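Local coordinates for protein 2-methyl-3-hydroxypyridine-5-carboxylic acid oxygenase (Mesorhizobium loti, PDB 3ALJ) that probably uses its flavin-adenine dinucleotide to insert oxygen into, and open the ring of, 2-methyl-3-hydroxypyridine-5-carboxylic acid, at residues A[54-59]-A[296-301]; A[208-213]-A[242-247]. All blocks are in the same frame, centred on the assembly; numbering follows the deposited sequence.

Interaction 1: residues A[54-59]-A[296-301]; sequences YLWHNG and ALAQGA. With FAD (flavin-adenine dinucleotide), chain B; BME (beta-mercaptoethanol), chain D.
Tyr54 meets Ala298 through their CB atoms, 3.8 Å apart, at the polar rim of the flavin. Its backbone does the recognising: Tyr54 N donates to FAD O4 at 2.9 Å, and Tyr54 O accepts from FAD N3, so the strand reads the isoalloxazine edge much as it would a neighbouring strand. A methyl suits position 298, where its CB lies close to Tyr54 CB, FAD O4 and the indole of Trp56, and a larger side chain would probably be crowded. Ala301, at the start of its helix, adds a further bond from its N to FAD N1 at 3.0 Å. At Trp56 the indole presents its NE1 edge to Ala298 O; the bond is weak, 3.0 Å long but bent to 125°. Gln299 NE2 lies 3.2 Å from Trp56 CD1, the amide turned 34° from the ring. Asn58, whose chi1 of 61° turns its amide toward Gln299, pairs with it: Asn58 ND2 donates to Gln299 OE1 at 2.9 Å, and Gln299 NE2 returns a bond to Asn58 OD1 at 3.2 Å. Two primary amides suit this buried spot because each supplies both donor and acceptor. Asn58 ND2 also bonds a beta-mercaptoethanol hydroxyl. Around this junction of strand 52-56 and helix 57-65 with the start of helix 300-314, strand 101-105 pairs beside Leu55, while helices 321-349 and 364-367 pack against Gln299.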
loop_
_atom_site.group_PDB
_atom_site.type_symbol
_atom_site.label_atom_id
_atom_site.label_comp_id
_atom_site.label_asym_id
_atom_site.label_seq_id
_atom_site.Cartn_x
_atom_site.Cartn_y
_atom_site.Cartn_z
ATOM N N TYR A 54 -0.478 -6.829 -1.183
ATOM C CA TYR A 54 -0.690 -7.628 0.050
ATOM C C TYR A 54 -1.270 -6.802 1.185
ATOM O O TYR A 54 -0.772 -5.661 1.438
ATOM C CB TYR A 54 0.646 -8.182 0.568
ATOM C CG TYR A 54 1.253 -9.307 -0.237
ATOM C CD1 TYR A 54 1.491 -9.245 -1.620
ATOM C CD2 TYR A 54 1.653 -10.456 0.426
ATOM C CE1 TYR A 54 2.030 -10.293 -2.305
ATOM C CE2 TYR A 54 2.288 -11.523 -0.224
ATOM C CZ TYR A 54 2.444 -11.448 -1.614
ATOM O OH TYR A 54 3.006 -12.481 -2.303
ATOM N N LEU A 55 -2.246 -7.306 1.932
ATOM C CA LEU A 55 -2.667 -6.736 3.200
ATOM C C LEU A 55 -2.470 -7.776 4.262
ATOM O O LEU A 55 -2.414 -8.967 3.956
ATOM C CB LEU A 55 -4.151 -6.279 3.204
ATOM C CG LEU A 55 -4.474 -5.100 2.195
ATOM C CD1 LEU A 55 -5.923 -4.758 2.468
ATOM C CD2 LEU A 55 -3.525 -3.896 2.495
ATOM N N TRP A 56 -2.364 -7.311 5.489
ATOM C CA TRP A 56 -2.204 -8.198 6.651
ATOM C C TRP A 56 -3.300 -7.891 7.634
ATOM O O TRP A 56 -4.117 -6.989 7.448
ATOM C CB TRP A 56 -0.857 -7.985 7.306
ATOM C CG TRP A 56 0.321 -8.087 6.326
ATOM C CD1 TRP A 56 0.685 -7.140 5.383
ATOM C CD2 TRP A 56 1.247 -9.170 6.164
ATOM N NE1 TRP A 56 1.774 -7.576 4.628
ATOM C CE2 TRP A 56 2.134 -8.830 5.102
ATOM C CE3 TRP A 56 1.437 -10.382 6.865
ATOM C CZ2 TRP A 56 3.189 -9.667 4.715
ATOM C CZ3 TRP A 56 2.464 -11.221 6.467
ATOM C CH2 TRP A 56 3.347 -10.885 5.447
ATOM N N HIS A 57 -3.319 -8.603 8.762
ATOM C CA HIS A 57 -4.256 -8.387 9.787
ATOM C C HIS A 57 -4.530 -6.927 10.117
ATOM O O HIS A 57 -5.691 -6.563 10.239
ATOM C CB HIS A 57 -3.667 -9.103 11.082
ATOM C CG HIS A 57 -4.264 -8.682 12.399
ATOM N ND1 HIS A 57 -3.589 -7.800 13.221
ATOM C CD2 HIS A 57 -5.437 -8.973 13.008
ATOM C CE1 HIS A 57 -4.327 -7.588 14.318
ATOM N NE2 HIS A 57 -5.463 -8.288 14.218
ATOM N N ASN A 58 -3.482 -6.114 10.257
ATOM C CA ASN A 58 -3.754 -4.703 10.604
ATOM C C ASN A 58 -4.644 -3.976 9.518
ATOM O O ASN A 58 -5.606 -3.301 9.880
ATOM C CB ASN A 58 -2.419 -3.941 10.780
ATOM C CG ASN A 58 -1.521 -3.894 9.506
ATOM O OD1 ASN A 58 -1.402 -4.888 8.748
ATOM N ND2 ASN A 58 -0.822 -2.760 9.342
ATOM N N GLY A 59 -4.316 -4.204 8.236
ATOM C CA GLY A 59 -5.129 -3.607 7.134
ATOM C C GLY A 59 -6.474 -4.218 7.081
ATOM O O GLY A 59 -7.459 -3.524 6.772
ATOM N N ALA A 296 9.444 -3.954 1.247
ATOM C CA ALA A 296 9.831 -5.315 1.668
ATOM C C ALA A 296 8.845 -5.962 2.596
ATOM O O ALA A 296 8.623 -7.189 2.502
ATOM C CB ALA A 296 11.276 -5.296 2.327
ATOM N N LEU A 297 8.309 -5.232 3.570
ATOM C CA LEU A 297 7.350 -5.813 4.505
ATOM C C LEU A 297 5.924 -5.670 4.122
ATOM O O LEU A 297 5.020 -6.083 4.890
ATOM C CB LEU A 297 7.591 -5.277 5.949
ATOM C CG LEU A 297 8.944 -5.589 6.555
ATOM C CD1 LEU A 297 8.954 -4.789 7.961
ATOM C CD2 LEU A 297 9.090 -7.138 6.662
ATOM N N ALA A 298 5.680 -5.113 2.902
ATOM C CA ALA A 298 4.308 -4.973 2.361
ATOM C C ALA A 298 3.385 -4.338 3.398
ATOM O O ALA A 298 2.305 -4.809 3.716
ATOM C CB ALA A 298 3.760 -6.380 1.881
ATOM N N GLN A 299 3.834 -3.161 3.870
ATOM C CA GLN A 299 3.140 -2.345 4.843
ATOM C C GLN A 299 2.856 -0.905 4.477
ATOM O O GLN A 299 2.390 -0.082 5.300
ATOM C CB GLN A 299 3.878 -2.391 6.218
ATOM C CG GLN A 299 3.558 -3.746 6.960
ATOM C CD GLN A 299 2.109 -3.806 7.445
ATOM O OE1 GLN A 299 1.434 -2.793 7.587
ATOM N NE2 GLN A 299 1.589 -5.011 7.659
ATOM N N GLY A 300 3.255 -0.471 3.272
ATOM C CA GLY A 300 3.024 0.928 2.983
ATOM C C GLY A 300 1.533 1.321 3.076
ATOM O O GLY A 300 1.183 2.375 3.675
ATOM N N ALA A 301 0.699 0.589 2.336
ATOM C CA ALA A 301 -0.719 0.816 2.417
ATOM C C ALA A 301 -1.297 0.371 3.759
ATOM O O ALA A 301 -2.209 1.040 4.274
ATOM C CB ALA A 301 -1.519 0.104 1.288
HETATM P PA FAD B . -1.533 6.848 -3.266
HETATM O O1A FAD B . -1.980 5.421 -3.335
HETATM O O2A FAD B . -0.421 7.275 -4.033
HETATM O O5B FAD B . -2.811 7.717 -3.633
HETATM C C5B FAD B . -2.735 9.180 -3.700
HETATM C C4B FAD B . -3.926 9.515 -4.575
HETATM O O4B FAD B . -3.891 10.983 -4.557
HETATM C C3B FAD B . -3.794 9.142 -6.006
HETATM O O3B FAD B . -5.020 8.574 -6.511
HETATM C C2B FAD B . -3.360 10.483 -6.701
HETATM O O2B FAD B . -3.789 10.579 -8.071
HETATM C C1B FAD B . -4.104 11.521 -5.926
HETATM N N9A FAD B . -3.439 12.781 -5.836
HETATM C C8A FAD B . -2.094 13.074 -5.875
HETATM N N7A FAD B . -1.870 14.381 -5.675
HETATM C C5A FAD B . -3.120 14.959 -5.511
HETATM C C6A FAD B . -3.520 16.252 -5.185
HETATM N N6A FAD B . -2.594 17.261 -5.054
HETATM N N1A FAD B . -4.833 16.457 -5.058
HETATM C C2A FAD B . -5.747 15.495 -5.230
HETATM N N3A FAD B . -5.425 14.199 -5.510
HETATM C C4A FAD B . -4.088 13.962 -5.614
HETATM N N1 FAD B . 1.669 -1.502 0.435
HETATM C C2 FAD B . 1.059 -2.507 1.035
HETATM O O2 FAD B . 0.344 -2.367 2.040
HETATM N N3 FAD B . 1.218 -3.805 0.548
HETATM C C4 FAD B . 1.978 -4.071 -0.592
HETATM O O4 FAD B . 1.962 -5.259 -1.087
HETATM C C4X FAD B . 2.620 -2.998 -1.184
HETATM N N5 FAD B . 3.509 -3.230 -2.290
HETATM C C5X FAD B . 4.199 -2.161 -2.831
HETATM C C6 FAD B . 5.155 -2.365 -3.841
HETATM C C7 FAD B . 5.793 -1.300 -4.425
HETATM C C7M FAD B . 6.831 -1.564 -5.553
HETATM C C8 FAD B . 5.562 -0.016 -3.980
HETATM C C8M FAD B . 6.290 1.207 -4.585
HETATM C C9 FAD B . 4.617 0.204 -2.968
HETATM C C9A FAD B . 3.953 -0.882 -2.346
HETATM N N10 FAD B . 2.994 -0.686 -1.258
HETATM C C10 FAD B . 2.396 -1.741 -0.679
HETATM C "C1'" FAD B . 2.763 0.741 -0.727
HETATM C "C2'" FAD B . 1.467 1.284 -1.314
HETATM O "O2'" FAD B . 1.541 1.237 -2.755
HETATM C "C3'" FAD B . 1.326 2.772 -0.941
HETATM O "O3'" FAD B . 1.902 2.935 0.410
HETATM C "C4'" FAD B . -0.064 3.248 -0.847
HETATM O "O4'" FAD B . -0.638 3.136 -2.180
HETATM C "C5'" FAD B . -0.139 4.690 -0.467
HETATM O "O5'" FAD B . -1.508 5.080 -0.426
HETATM P P FAD B . -1.806 6.631 -0.373
HETATM O O1P FAD B . -3.271 6.739 -0.404
HETATM O O2P FAD B . -1.044 7.317 0.718
HETATM O O3P FAD B . -1.165 7.215 -1.738
HETATM C C1 BME D . 0.721 -0.587 11.856
HETATM C C2 BME D . 0.987 -0.281 10.336
HETATM O O1 BME D . -0.393 -1.487 11.929
HETATM S S2 BME D . 2.256 1.099 10.363
#

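Interaction 2: residues A[208-213]-A[242-247]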
loop_
_atom_site.group_PDB
_atom_site.type_symbol
_atom_site.label_atom_id
_atom_site.label_comp_id
_atom_site.label_asym_id
_atom_site.label_seq_id
_atom_site.Cartn_x
_atom_site.Cartn_y
_atom_site.Cartn_z
ATOM N N ARG A 208 22.422 -14.319 -12.823
ATOM C CA ARG A 208 22.266 -12.872 -12.726
ATOM C C ARG A 208 21.257 -12.573 -11.650
ATOM O O ARG A 208 20.648 -13.464 -11.074
ATOM C CB ARG A 208 21.689 -12.258 -14.016
ATOM C CG ARG A 208 22.426 -12.717 -15.282
ATOM C CD ARG A 208 21.686 -12.363 -16.542
ATOM N NE ARG A 208 20.381 -13.004 -16.622
ATOM C CZ ARG A 208 20.098 -14.055 -17.360
ATOM N NH1 ARG A 208 21.139 -14.602 -18.014
ATOM N NH2 ARG A 208 18.854 -14.551 -17.438
ATOM N N VAL A 209 21.153 -11.268 -11.308
ATOM C CA VAL A 209 20.324 -10.821 -10.173
ATOM C C VAL A 209 18.948 -10.658 -10.784
ATOM O O VAL A 209 18.650 -9.631 -11.488
ATOM C CB VAL A 209 20.894 -9.523 -9.583
ATOM C CG1 VAL A 209 20.066 -9.078 -8.483
ATOM C CG2 VAL A 209 22.364 -9.831 -9.049
ATOM N N GLN A 210 18.045 -11.575 -10.466
ATOM C CA GLN A 210 16.678 -11.533 -10.959
ATOM C C GLN A 210 15.827 -12.211 -9.904
ATOM O O GLN A 210 16.170 -13.324 -9.459
ATOM C CB GLN A 210 16.382 -12.227 -12.332
ATOM C CG GLN A 210 17.003 -11.424 -13.501
ATOM C CD GLN A 210 16.748 -12.129 -14.835
ATOM O OE1 GLN A 210 17.708 -12.233 -15.574
ATOM N NE2 GLN A 210 15.579 -12.497 -15.210
ATOM N N ARG A 211 14.675 -11.636 -9.626
ATOM C CA ARG A 211 13.735 -12.186 -8.636
ATOM C C ARG A 211 12.364 -12.066 -9.195
ATOM O O ARG A 211 12.007 -11.019 -9.799
ATOM C CB ARG A 211 13.931 -11.331 -7.369
ATOM C CG ARG A 211 12.850 -11.555 -6.254
ATOM C CD ARG A 211 13.077 -10.455 -5.223
ATOM N NE ARG A 211 12.129 -10.564 -4.102
ATOM C CZ ARG A 211 11.935 -9.601 -3.201
ATOM N NH1 ARG A 211 11.072 -9.788 -2.170
ATOM N NH2 ARG A 211 12.589 -8.404 -3.304
ATOM N N ILE A 212 11.511 -13.035 -8.909
ATOM C CA ILE A 212 10.043 -12.881 -9.146
ATOM C C ILE A 212 9.347 -13.158 -7.799
ATOM O O ILE A 212 9.536 -14.228 -7.190
ATOM C CB ILE A 212 9.481 -13.877 -10.180
ATOM C CG1 ILE A 212 10.099 -13.468 -11.525
ATOM C CG2 ILE A 212 7.941 -13.874 -10.222
ATOM C CD1 ILE A 212 9.513 -14.276 -12.813
ATOM N N LEU A 213 8.464 -12.230 -7.360
ATOM C CA LEU A 213 7.506 -12.554 -6.277
ATOM C C LEU A 213 6.237 -12.992 -7.012
ATOM O O LEU A 213 5.598 -12.245 -7.777
ATOM C CB LEU A 213 7.264 -11.289 -5.440
ATOM C CG LEU A 213 6.243 -11.569 -4.322
ATOM C CD1 LEU A 213 6.895 -12.537 -3.302
ATOM C CD2 LEU A 213 5.871 -10.264 -3.541
ATOM N N LEU A 242 10.996 -11.465 -22.678
ATOM C CA LEU A 242 10.481 -12.753 -22.296
ATOM C C LEU A 242 11.620 -13.711 -22.098
ATOM O O LEU A 242 11.584 -14.447 -21.087
ATOM C CB LEU A 242 9.598 -13.267 -23.444
ATOM C CG LEU A 242 9.024 -14.637 -23.168
ATOM C CD1 LEU A 242 8.058 -14.662 -21.887
ATOM C CD2 LEU A 242 8.173 -15.058 -24.358
ATOM N N GLU A 243 12.622 -13.742 -22.998
ATOM C CA GLU A 243 13.673 -14.746 -22.832
ATOM C C GLU A 243 14.475 -14.649 -21.563
ATOM O O GLU A 243 14.834 -15.698 -20.970
ATOM C CB GLU A 243 14.611 -14.736 -24.069
ATOM C CG GLU A 243 15.765 -15.804 -24.043
ATOM C CD GLU A 243 16.841 -15.560 -25.108
ATOM O OE1 GLU A 243 17.271 -14.397 -25.401
ATOM O OE2 GLU A 243 17.300 -16.586 -25.659
ATOM N N VAL A 244 14.782 -13.451 -21.088
ATOM C CA VAL A 244 15.638 -13.342 -19.923
ATOM C C VAL A 244 14.873 -13.789 -18.676
ATOM O O VAL A 244 15.499 -14.295 -17.744
ATOM C CB VAL A 244 16.223 -11.914 -19.749
ATOM C CG1 VAL A 244 15.306 -10.868 -19.086
ATOM C CG2 VAL A 244 17.531 -11.917 -19.126
ATOM N N TRP A 245 13.553 -13.656 -18.702
ATOM C CA TRP A 245 12.719 -14.083 -17.548
ATOM C C TRP A 245 12.448 -15.574 -17.633
ATOM O O TRP A 245 12.575 -16.321 -16.630
ATOM C CB TRP A 245 11.418 -13.271 -17.434
ATOM C CG TRP A 245 11.725 -11.824 -16.942
ATOM C CD1 TRP A 245 11.835 -10.703 -17.676
ATOM C CD2 TRP A 245 12.205 -11.472 -15.643
ATOM N NE1 TRP A 245 12.236 -9.626 -16.926
ATOM C CE2 TRP A 245 12.536 -10.103 -15.661
ATOM C CE3 TRP A 245 12.344 -12.167 -14.434
ATOM C CZ2 TRP A 245 12.975 -9.449 -14.538
ATOM C CZ3 TRP A 245 12.773 -11.506 -13.321
ATOM C CH2 TRP A 245 13.108 -10.187 -13.351
ATOM N N VAL A 246 12.121 -16.090 -18.836
ATOM C CA VAL A 246 11.932 -17.545 -18.952
ATOM C C VAL A 246 13.244 -18.307 -18.659
ATOM O O VAL A 246 13.199 -19.422 -17.997
ATOM C CB VAL A 246 11.355 -17.881 -20.349
ATOM C CG1 VAL A 246 11.353 -19.467 -20.590
ATOM C CG2 VAL A 246 9.947 -17.324 -20.480
ATOM N N GLU A 247 14.407 -17.761 -19.033
ATOM C CA GLU A 247 15.674 -18.477 -18.766
ATOM C C GLU A 247 15.832 -18.758 -17.264
ATOM O O GLU A 247 16.291 -19.856 -16.903
ATOM C CB GLU A 247 16.872 -17.695 -19.285
ATOM C CG GLU A 247 18.184 -18.385 -18.878
ATOM C CD GLU A 247 19.441 -17.663 -19.401
ATOM O OE1 GLU A 247 19.483 -16.375 -19.408
ATOM O OE2 GLU A 247 20.373 -18.420 -19.804
#
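Arg208, in one of its two conformers, clasps Glu247 end-on: NH1 and NH2 both donate to the single oxygen Glu247 OE1, NH2 at 2.8 Å, forming a salt bridge that belongs to that conformer. The acceptor lies near the guanidinium plane, but both nitrogens reach it from one face of the carboxylate, the two planes standing 37° apart. Val244 CG2 covers a face of the guanidinium, 3.4 Å from Arg208 NH2. Beside this pair, Gln210 NE2 donates to Val244 O at 3.1 Å, from above the carbonyl plane, while also sitting 3.3 Å from Trp245 CE3, over the indole face near its rim, the amide standing steeply to the ring at 74°. The contact thus packs helix 242-248 against a face of the large mixed beta-sheet beside the start of strand 211-216. Trp245 lies between them, its broad indole giving the sheet an apolar surface, with CZ3 3.8 Å from Ile212 CG1; its CB points away from the strand, but chi1 of -72° brings the ring back. Glutamine suits its place because NE2 donates while OE1 accepts, from Arg208 NE at 3.0 Å and, more obliquely, from Arg208 NH2, orienting that guanidinium. Replacing Gln210 by an alanine is likely to leave the Val244 carbonyl without this donor and, in this conformer, the guanidinium freer to turn. Leu226 of the adjoining strand and Leu256 of helix 253-260 pack against both Ile212 and Trp245.

Interaction 1 lies in the core, its touching residues all buried, whereas interaction 2, centred about 25 Å away, is only partly buried and ends at an exposed glutamate. Their chemistry follows: uncharged amides, backbone groups and a small methyl serve beside the flavin, while at the periphery an ionic pair takes the rim, with a buried glutamine amide and aliphatic and indole groups inside it. They hold different elements, 54-59 and 296-301 framing the cofactor pocket, 208-213 and 242-247 joining a helix to the large sheet. Yet they touch, Tyr54 OH lying 3.8 Å from Leu213 CD2, and that hydroxyl bonds Ser215 on the same strand 211-216. In sequence, interaction 2 is nested within the loop closed by interaction 1.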